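Local coordinates for protein Plm1 (Streptomyces sp. HK803, PDB 4HXY) that probably uses NADPH to reduce the beta-keto group of the polyketide intermediate in the first module of phoslactomycin biosynthesis, at residues E33-L38 with E133-A138; L217-Q222 with A254-L259; P419-T422 with P426-L429. All blocks are in the same frame, centred on the assembly; numbering follows the deposited sequence. Where two conformers were deposited one is given.

Contact 1 (E33-L38 with E133-A138); sequences EVPPAL and ERIDDA
In the Rossmann-like half of the protein that holds parallel strands 28-32 and 125-131, the loops leaving these strands meet where Ile135 reaches the helix start formed by Pro35, Ala37 and Leu38. The contact is purely apolar, and beta-branched Ile135 suits it, its two arms parting at CB. Its CG1 lies anti to the carbonyl carbon (chi1 -60°) and CG2 anti to the backbone N, while chi2 (167°) extends CD1 away from the main chain. CD1 comes against CG of the Pro35 ring at 3.5 Å and against CG of Leu38 at 3.6 Å, crossing both side chains at about a right angle. CG2 meets Ala37 CB at 3.7 Å, where a bare methyl lets the backbones come close, and Leu38 CD2 at 3.8 Å. With an alanine at Leu38, both arms of Ile135 would probably lose a wall, and the bridge to Leu143 of helix 137-148 would be missing. Pro35 stands at the N-cap position, and its O accepts Leu38 N at 3.0 Å; Asp136, well suited as an acceptor, caps helix 137-148, whose Arg140 binds Ala37 O. Loops and helix starts packed beyond the C-terminal ends of parallel strands are typical of a Rossmann-like fold.

Contact 2 (L217-Q222 with A254-L259); sequences LLLSRQ and AAMSGL. With NDP (NADPH dihydro-nicotinamide-adenine-dinucleotide phosphate), chain C.
Leu219 divides its two methyls between protein and cofactor: CD1 packs on Met256 and Leu259 of helix 253-265, while CD2 faces C2A of the NADPH adenine at 3.8 Å. In this Rossmann fold, residues 217-220 of strand 215-220 run nearly antiparallel to helix residues 254-259 (173°), and leucines and a methionine fill the layer between. Leu219 CD1 lies 3.6 Å from Met256 SD; the flexible methionine, bent at chi2 and chi3, can fold its sulfur inward although its CB does not aim there. Leu259, sliding past Leu219 in the opposite direction, brings its CD2 to 3.9 Å from Leu219 CD1. Val246 of strand 242-247 touches both leucines.

Where the strand ends, the cofactor's 2'-phosphate is gripped by five hydrogen bonds from two consecutive residues. O3X accepts two from Arg221, from backbone N at 2.8 Å and from NE at 2.7 Å, the latter nearly straight (167°). Arg221 NH2 binds O2X at 2.8 Å, so the guanidinium meets the phosphate edge-on while one face lies against adenine, N7A 3.3 Å above its centre. A basic residue here is how many short-chain reductases select NADPH over NADH, and its charge probably helps balance the phosphate. The third oxygen, O1X, is taken by Gln222: its backbone N donates, and its extended side chain places NE2 2.8 Å from O1X.

Contact 3 (P419-T422 with P426-L429); sequences PAFT and PSPL
Van der Waals packing carries the contact between the end of helix 414-421 and the chain that follows it, with Ser427 pressed against Phe421 and Thr422. Thr422 CG2 touches Ser427 CB at 3.8 Å, methyl against methylene, so the threonine spends its apolar branch on the chain that follows. The aromatic part of the contact is made at a ring edge: CB of Ser427 lies in the plane of Phe421, 3.8 Å from CE2, and OG sits beside the same carbon. Phe421 reaches it with CG anti to the backbone N (chi1 -176°), and a serine is small enough to fit at the rim while the ring also meets Phe417, Trp327 and, edge-to-face, Phe430. The polar bonds are local, and none spans the two segments. Thr422 OG1 turns back to Leu418 O in the last helical turn, a role its short hydroxyl branch suits. Ser427 OG receives a weak bond from Leu429 N at 3.3 Å (127°), in the pattern of an ST turn. Leu429 then pairs through its backbone with Leu173 of strand 167-175. The arrangement is typical of a helix C-terminus where the chain turns off at about a right angle and packs back on the helix end.

How the contacts relate
The three contacts follow one another along the chain without touching. Contact 2 alone holds residues of the NADPH pocket, gripping the adenosine end of the cofactor; Tyr335 and Lys300 are among the residues that bind it from other parts of the KR domain. Contact 1 lies in the other Rossmann-like half of the protein, its centre about 43 Å from that of contact 2, with nearest atoms about 29 Å apart. Contact 3 falls on the opposite side of the chain's centre from contact 2, their centres about 41 Å apart; its centre is about 31 Å from that of contact 1. Its segment 426-429 lies against strand 167-175, which belongs to the same half as contact 1.

Contact 1 (E33-L38 with E133-A138)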
loop_
_atom_site.group_PDB
_atom_site.type_symbol
_atom_site.label_atom_id
_atom_site.label_comp_id
_atom_site.label_asym_id
_atom_site.label_seq_id
_atom_site.Cartn_x
_atom_site.Cartn_y
_atom_site.Cartn_z
ATOM N N GLU A 33 -6.185 2.402 20.888
ATOM C CA GLU A 33 -5.350 3.106 21.838
ATOM C C GLU A 33 -5.438 4.594 21.569
ATOM O O GLU A 33 -4.755 5.130 20.702
ATOM C CB GLU A 33 -3.905 2.656 21.726
ATOM C CG GLU A 33 -3.013 3.196 22.831
ATOM C CD GLU A 33 -1.697 2.441 22.950
ATOM O OE1 GLU A 33 -1.509 1.414 22.239
ATOM O OE2 GLU A 33 -0.847 2.888 23.754
ATOM N N VAL A 34 -6.272 5.267 22.340
ATOM C CA VAL A 34 -6.383 6.713 22.238
ATOM C C VAL A 34 -5.565 7.302 23.377
ATOM O O VAL A 34 -5.840 7.022 24.548
ATOM C CB VAL A 34 -7.858 7.172 22.310
ATOM C CG1 VAL A 34 -7.956 8.665 22.206
ATOM C CG2 VAL A 34 -8.653 6.503 21.182
ATOM N N PRO A 35 -4.551 8.100 23.052
ATOM C CA PRO A 35 -3.635 8.551 24.086
ATOM C C PRO A 35 -4.253 9.608 24.981
ATOM O O PRO A 35 -5.254 10.218 24.619
ATOM C CB PRO A 35 -2.467 9.123 23.292
ATOM C CG PRO A 35 -3.076 9.598 22.050
ATOM C CD PRO A 35 -4.153 8.597 21.722
ATOM N N PRO A 36 -3.665 9.813 26.152
ATOM C CA PRO A 36 -4.296 10.727 27.104
ATOM C C PRO A 36 -4.517 12.145 26.603
ATOM O O PRO A 36 -5.553 12.730 26.926
ATOM C CB PRO A 36 -3.352 10.698 28.320
ATOM C CG PRO A 36 -2.245 9.762 27.980
ATOM C CD PRO A 36 -2.627 8.978 26.778
ATOM N N ALA A 37 -3.589 12.680 25.805
ATOM C CA ALA A 37 -3.725 14.051 25.293
ATOM C C ALA A 37 -4.904 14.218 24.333
ATOM O O ALA A 37 -5.365 15.338 24.110
ATOM C CB ALA A 37 -2.448 14.513 24.616
ATOM N N LEU A 38 -5.368 13.119 23.748
ATOM C CA LEU A 38 -6.612 13.158 22.960
ATOM C C LEU A 38 -7.869 12.767 23.747
ATOM O O LEU A 38 -8.935 13.335 23.504
ATOM C CB LEU A 38 -6.489 12.276 21.722
ATOM C CG LEU A 38 -5.372 12.655 20.762
ATOM C CD1 LEU A 38 -5.406 11.726 19.535
ATOM C CD2 LEU A 38 -5.406 14.107 20.320
ATOM N N GLU A 133 3.621 12.459 16.527
ATOM C CA GLU A 133 3.807 11.581 17.675
ATOM C C GLU A 133 3.510 12.318 18.984
ATOM O O GLU A 133 2.713 11.851 19.804
ATOM C CB GLU A 133 5.239 11.042 17.688
ATOM C CG GLU A 133 5.529 9.925 16.699
ATOM C CD GLU A 133 5.386 8.539 17.319
ATOM O OE1 GLU A 133 6.425 7.941 17.685
ATOM O OE2 GLU A 133 4.241 8.053 17.453
ATOM N N ARG A 134 4.139 13.472 19.170
ATOM C CA ARG A 134 3.933 14.290 20.356
ATOM C C ARG A 134 2.719 15.171 20.136
ATOM O O ARG A 134 2.709 16.019 19.256
ATOM C CB ARG A 134 5.179 15.118 20.670
ATOM C CG ARG A 134 5.007 16.155 21.801
ATOM C CD ARG A 134 4.519 15.539 23.112
ATOM N NE ARG A 134 5.354 14.451 23.587
ATOM C CZ ARG A 134 6.468 14.577 24.312
ATOM N NH1 ARG A 134 6.905 15.782 24.674
ATOM N NH2 ARG A 134 7.150 13.503 24.702
ATOM N N ILE A 135 1.684 14.930 20.925
ATOM C CA ILE A 135 0.465 15.706 20.833
ATOM C C ILE A 135 0.582 16.961 21.689
ATOM O O ILE A 135 0.405 16.931 22.905
ATOM C CB ILE A 135 -0.738 14.859 21.230
ATOM C CG1 ILE A 135 -0.843 13.661 20.281
ATOM C CG2 ILE A 135 -2.022 15.686 21.130
ATOM C CD1 ILE A 135 -1.792 12.593 20.742
ATOM N N ASP A 136 0.909 18.059 21.032
ATOM C CA ASP A 136 0.919 19.359 21.684
ATOM C C ASP A 136 -0.475 19.990 21.604
ATOM O O ASP A 136 -1.402 19.415 21.019
ATOM C CB ASP A 136 2.033 20.251 21.107
ATOM C CG ASP A 136 1.881 20.530 19.610
ATOM O OD1 ASP A 136 0.824 20.225 19.020
ATOM O OD2 ASP A 136 2.848 21.055 19.022
ATOM N N ASP A 137 -0.639 21.159 22.221
ATOM C CA ASP A 137 -1.930 21.849 22.198
ATOM C C ASP A 137 -2.411 22.184 20.782
ATOM O O ASP A 137 -3.614 22.120 20.501
ATOM C CB ASP A 137 -1.889 23.128 23.067
ATOM C CG ASP A 137 -2.287 22.880 24.533
ATOM O OD1 ASP A 137 -3.162 22.012 24.827
ATOM O OD2 ASP A 137 -1.725 23.585 25.408
ATOM N N ALA A 138 -1.493 22.545 19.891
ATOM C CA ALA A 138 -1.832 22.857 18.507
ATOM C C ALA A 138 -2.436 21.626 17.825
ATOM O O ALA A 138 -3.415 21.724 17.094
ATOM C CB ALA A 138 -0.598 23.313 17.745
#

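Contact 2 (L217-Q222 with A254-L259)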
loop_
_atom_site.group_PDB
_atom_site.type_symbol
_atom_site.label_atom_id
_atom_site.label_comp_id
_atom_site.label_asym_id
_atom_site.label_seq_id
_atom_site.Cartn_x
_atom_site.Cartn_y
_atom_site.Cartn_z
ATOM N N LEU A 217 17.072 -15.782 -10.035
ATOM C CA LEU A 217 16.442 -16.716 -9.103
ATOM C C LEU A 217 14.962 -16.365 -8.961
ATOM O O LEU A 217 14.610 -15.232 -8.594
ATOM C CB LEU A 217 17.118 -16.661 -7.747
ATOM C CG LEU A 217 18.582 -17.120 -7.622
ATOM C CD1 LEU A 217 18.866 -17.403 -6.169
ATOM C CD2 LEU A 217 18.852 -18.366 -8.440
ATOM N N LEU A 218 14.111 -17.346 -9.260
ATOM C CA LEU A 218 12.663 -17.185 -9.185
ATOM C C LEU A 218 12.217 -17.885 -7.913
ATOM O O LEU A 218 12.410 -19.100 -7.756
ATOM C CB LEU A 218 11.977 -17.803 -10.385
ATOM C CG LEU A 218 12.433 -17.386 -11.775
ATOM C CD1 LEU A 218 11.571 -18.116 -12.779
ATOM C CD2 LEU A 218 12.375 -15.860 -12.001
ATOM N N LEU A 219 11.676 -17.121 -6.979
ATOM C CA LEU A 219 11.313 -17.664 -5.657
ATOM C C LEU A 219 9.800 -17.683 -5.475
ATOM O O LEU A 219 9.120 -16.681 -5.703
ATOM C CB LEU A 219 11.957 -16.812 -4.560
ATOM C CG LEU A 219 11.768 -17.244 -3.104
ATOM C CD1 LEU A 219 12.945 -16.796 -2.244
ATOM C CD2 LEU A 219 10.467 -16.657 -2.557
ATOM N N SER A 220 9.281 -18.829 -5.040
ATOM C CA SER A 220 7.841 -18.986 -4.776
ATOM C C SER A 220 7.711 -20.229 -3.923
ATOM O O SER A 220 8.676 -20.972 -3.786
ATOM C CB SER A 220 7.044 -19.088 -6.051
ATOM O OG SER A 220 7.310 -20.298 -6.761
ATOM N N ARG A 221 6.555 -20.453 -3.306
ATOM C CA ARG A 221 6.408 -21.667 -2.501
ATOM C C ARG A 221 6.475 -22.923 -3.369
ATOM O O ARG A 221 6.968 -23.958 -2.921
ATOM C CB ARG A 221 5.118 -21.645 -1.711
ATOM C CG ARG A 221 5.110 -20.588 -0.629
ATOM C CD ARG A 221 3.717 -20.242 -0.149
ATOM N NE ARG A 221 2.831 -19.815 -1.213
ATOM C CZ ARG A 221 1.557 -19.480 -1.014
ATOM N NH1 ARG A 221 1.048 -19.505 0.215
ATOM N NH2 ARG A 221 0.788 -19.140 -2.030
ATOM N N GLN A 222 5.993 -22.832 -4.592
ATOM C CA GLN A 222 5.993 -23.982 -5.497
ATOM C C GLN A 222 7.338 -24.192 -6.163
ATOM O O GLN A 222 7.704 -25.330 -6.468
ATOM C CB GLN A 222 4.919 -23.853 -6.549
ATOM C CG GLN A 222 3.522 -24.090 -6.006
ATOM C CD GLN A 222 2.473 -23.764 -7.009
ATOM O OE1 GLN A 222 1.968 -24.643 -7.718
ATOM N NE2 GLN A 222 2.163 -22.468 -7.133
ATOM N N ALA A 254 14.344 -18.690 8.375
ATOM C CA ALA A 254 15.428 -19.680 8.303
ATOM C C ALA A 254 15.762 -20.021 6.856
ATOM O O ALA A 254 16.933 -20.081 6.484
ATOM C CB ALA A 254 15.052 -20.949 9.071
ATOM N N ALA A 255 14.727 -20.263 6.057
ATOM C CA ALA A 255 14.867 -20.572 4.638
ATOM C C ALA A 255 15.426 -19.390 3.851
ATOM O O ALA A 255 16.290 -19.574 3.005
ATOM C CB ALA A 255 13.528 -21.006 4.056
ATOM N N MET A 256 14.941 -18.180 4.135
ATOM C CA MET A 256 15.398 -17.002 3.390
ATOM C C MET A 256 16.853 -16.678 3.712
ATOM O O MET A 256 17.651 -16.400 2.804
ATOM C CB MET A 256 14.487 -15.794 3.655
ATOM C CG MET A 256 13.124 -15.939 3.010
ATOM S SD MET A 256 13.133 -15.884 1.206
ATOM C CE MET A 256 13.346 -14.122 1.002
ATOM N N SER A 257 17.200 -16.734 4.992
ATOM C CA SER A 257 18.564 -16.420 5.422
ATOM C C SER A 257 19.559 -17.468 4.907
ATOM O O SER A 257 20.676 -17.124 4.527
ATOM C CB SER A 257 18.643 -16.293 6.943
ATOM O OG SER A 257 18.274 -17.508 7.574
ATOM N N GLY A 258 19.144 -18.734 4.890
ATOM C CA GLY A 258 19.916 -19.815 4.270
ATOM C C GLY A 258 20.261 -19.589 2.811
ATOM O O GLY A 258 21.411 -19.791 2.400
ATOM N N LEU A 259 19.264 -19.173 2.032
ATOM C CA LEU A 259 19.423 -18.927 0.605
ATOM C C LEU A 259 20.388 -17.775 0.390
ATOM O O LEU A 259 21.339 -17.866 -0.401
ATOM C CB LEU A 259 18.070 -18.594 -0.030
ATOM C CG LEU A 259 18.113 -18.210 -1.506
ATOM C CD1 LEU A 259 18.703 -19.348 -2.338
ATOM C CD2 LEU A 259 16.731 -17.819 -2.017
HETATM P PA NDP C . 0.370 -14.328 -9.227
HETATM O O1A NDP C . 0.466 -14.890 -10.606
HETATM O O2A NDP C . -0.580 -14.968 -8.261
HETATM O O5B NDP C . 1.824 -14.317 -8.567
HETATM C C5B NDP C . 1.968 -14.247 -7.163
HETATM C C4B NDP C . 3.176 -15.049 -6.777
HETATM O O4B NDP C . 3.395 -14.965 -5.384
HETATM C C3B NDP C . 3.030 -16.522 -7.076
HETATM O O3B NDP C . 4.220 -16.943 -7.773
HETATM C C2B NDP C . 2.935 -17.197 -5.726
HETATM O O2B NDP C . 3.490 -18.481 -5.919
HETATM C C1B NDP C . 3.771 -16.233 -4.889
HETATM N N9A NDP C . 3.596 -16.307 -3.444
HETATM C C8A NDP C . 2.440 -16.137 -2.713
HETATM N N7A NDP C . 2.722 -16.311 -1.404
HETATM C C5A NDP C . 4.065 -16.567 -1.284
HETATM C C6A NDP C . 4.903 -16.808 -0.208
HETATM N N6A NDP C . 4.506 -16.834 1.061
HETATM N N1A NDP C . 6.241 -17.052 -0.465
HETATM C C2A NDP C . 6.738 -17.018 -1.762
HETATM N N3A NDP C . 5.919 -16.787 -2.837
HETATM C C4A NDP C . 4.604 -16.557 -2.577
HETATM O O3 NDP C . -0.016 -12.765 -9.267
HETATM P PN NDP C . 0.528 -11.642 -10.244
HETATM O O1N NDP C . -0.659 -11.050 -10.903
HETATM O O2N NDP C . 1.667 -12.067 -11.081
HETATM O O5D NDP C . 0.968 -10.480 -9.238
HETATM C C5D NDP C . 2.233 -10.470 -8.628
HETATM C C4D NDP C . 2.341 -9.215 -7.777
HETATM O O4D NDP C . 1.941 -8.075 -8.517
HETATM C C3D NDP C . 1.441 -9.270 -6.566
HETATM O O3D NDP C . 2.160 -8.874 -5.438
HETATM C C2D NDP C . 0.341 -8.269 -6.850
HETATM O O2D NDP C . -0.204 -7.691 -5.682
HETATM C C1D NDP C . 1.037 -7.288 -7.771
HETATM N N1N NDP C . 0.097 -6.636 -8.693
HETATM C C2N NDP C . -0.470 -7.332 -9.722
HETATM C C3N NDP C . -1.483 -6.790 -10.515
HETATM C C7N NDP C . -2.041 -7.518 -11.676
HETATM O O7N NDP C . -2.869 -6.787 -12.498
HETATM N N7N NDP C . -1.838 -8.799 -11.943
HETATM C C4N NDP C . -1.719 -5.306 -10.435
HETATM C C5N NDP C . -1.040 -4.637 -9.286
HETATM C C6N NDP C . -0.152 -5.313 -8.482
HETATM P P2B NDP C . 3.314 -19.681 -4.875
HETATM O O1X NDP C . 3.913 -20.878 -5.577
HETATM O O2X NDP C . 1.831 -19.901 -4.545
HETATM O O3X NDP C . 4.003 -19.364 -3.612
#

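Contact 3 (P419-T422 with P426-L429)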
loop_
_atom_site.group_PDB
_atom_site.type_symbol
_atom_site.label_atom_id
_atom_site.label_comp_id
_atom_site.label_asym_id
_atom_site.label_seq_id
_atom_site.Cartn_x
_atom_site.Cartn_y
_atom_site.Cartn_z
ATOM N N PRO A 419 -17.219 8.270 -11.786
ATOM C CA PRO A 419 -18.604 7.989 -11.355
ATOM C C PRO A 419 -18.756 6.623 -10.695
ATOM O O PRO A 419 -19.592 6.467 -9.774
ATOM C CB PRO A 419 -19.430 8.088 -12.647
ATOM C CG PRO A 419 -18.553 8.847 -13.620
ATOM C CD PRO A 419 -17.126 8.553 -13.236
ATOM N N ALA A 420 -17.964 5.634 -11.114
ATOM C CA ALA A 420 -18.023 4.330 -10.466
ATOM C C ALA A 420 -17.425 4.392 -9.061
ATOM O O ALA A 420 -18.023 3.907 -8.098
ATOM C CB ALA A 420 -17.330 3.244 -11.329
ATOM N N PHE A 421 -16.262 5.030 -8.935
ATOM C CA PHE A 421 -15.548 5.080 -7.648
ATOM C C PHE A 421 -16.299 5.864 -6.581
ATOM O O PHE A 421 -16.269 5.502 -5.389
ATOM C CB PHE A 421 -14.139 5.685 -7.844
ATOM C CG PHE A 421 -13.323 5.683 -6.593
ATOM C CD1 PHE A 421 -12.628 4.545 -6.233
ATOM C CD2 PHE A 421 -13.284 6.778 -5.760
ATOM C CE1 PHE A 421 -11.882 4.502 -5.059
ATOM C CE2 PHE A 421 -12.525 6.725 -4.562
ATOM C CZ PHE A 421 -11.825 5.587 -4.251
ATOM N N THR A 422 -17.010 6.906 -7.022
ATOM C CA THR A 422 -17.714 7.816 -6.136
ATOM C C THR A 422 -19.221 7.572 -6.076
ATOM O O THR A 422 -19.949 8.391 -5.515
ATOM C CB THR A 422 -17.459 9.291 -6.510
ATOM O OG1 THR A 422 -18.030 9.586 -7.807
ATOM C CG2 THR A 422 -15.944 9.583 -6.511
ATOM N N PRO A 426 -18.626 10.400 -1.950
ATOM C CA PRO A 426 -17.798 11.370 -2.636
ATOM C C PRO A 426 -16.330 11.217 -2.237
ATOM O O PRO A 426 -16.047 10.704 -1.159
ATOM C CB PRO A 426 -18.339 12.720 -2.158
ATOM C CG PRO A 426 -19.554 12.433 -1.423
ATOM C CD PRO A 426 -19.527 11.048 -0.978
ATOM N N SER A 427 -15.434 11.617 -3.135
ATOM C CA SER A 427 -13.987 11.496 -2.938
ATOM C C SER A 427 -13.241 12.773 -3.300
ATOM O O SER A 427 -13.008 13.037 -4.477
ATOM C CB SER A 427 -13.410 10.388 -3.804
ATOM O OG SER A 427 -11.977 10.377 -3.665
ATOM N N PRO A 428 -12.827 13.548 -2.299
ATOM C CA PRO A 428 -12.019 14.720 -2.643
ATOM C C PRO A 428 -10.606 14.365 -3.131
ATOM O O PRO A 428 -9.899 15.236 -3.622
ATOM C CB PRO A 428 -11.976 15.504 -1.337
ATOM C CG PRO A 428 -12.201 14.511 -0.280
ATOM C CD PRO A 428 -13.140 13.485 -0.867
ATOM N N LEU A 429 -10.217 13.093 -2.988
ATOM C CA LEU A 429 -8.904 12.621 -3.434
ATOM C C LEU A 429 -8.640 12.921 -4.908
ATOM O O LEU A 429 -7.496 13.211 -5.275
ATOM C CB LEU A 429 -8.796 11.111 -3.181
ATOM C CG LEU A 429 -7.451 10.456 -3.491
ATOM C CD1 LEU A 429 -6.368 10.883 -2.499
ATOM C CD2 LEU A 429 -7.596 8.938 -3.501
#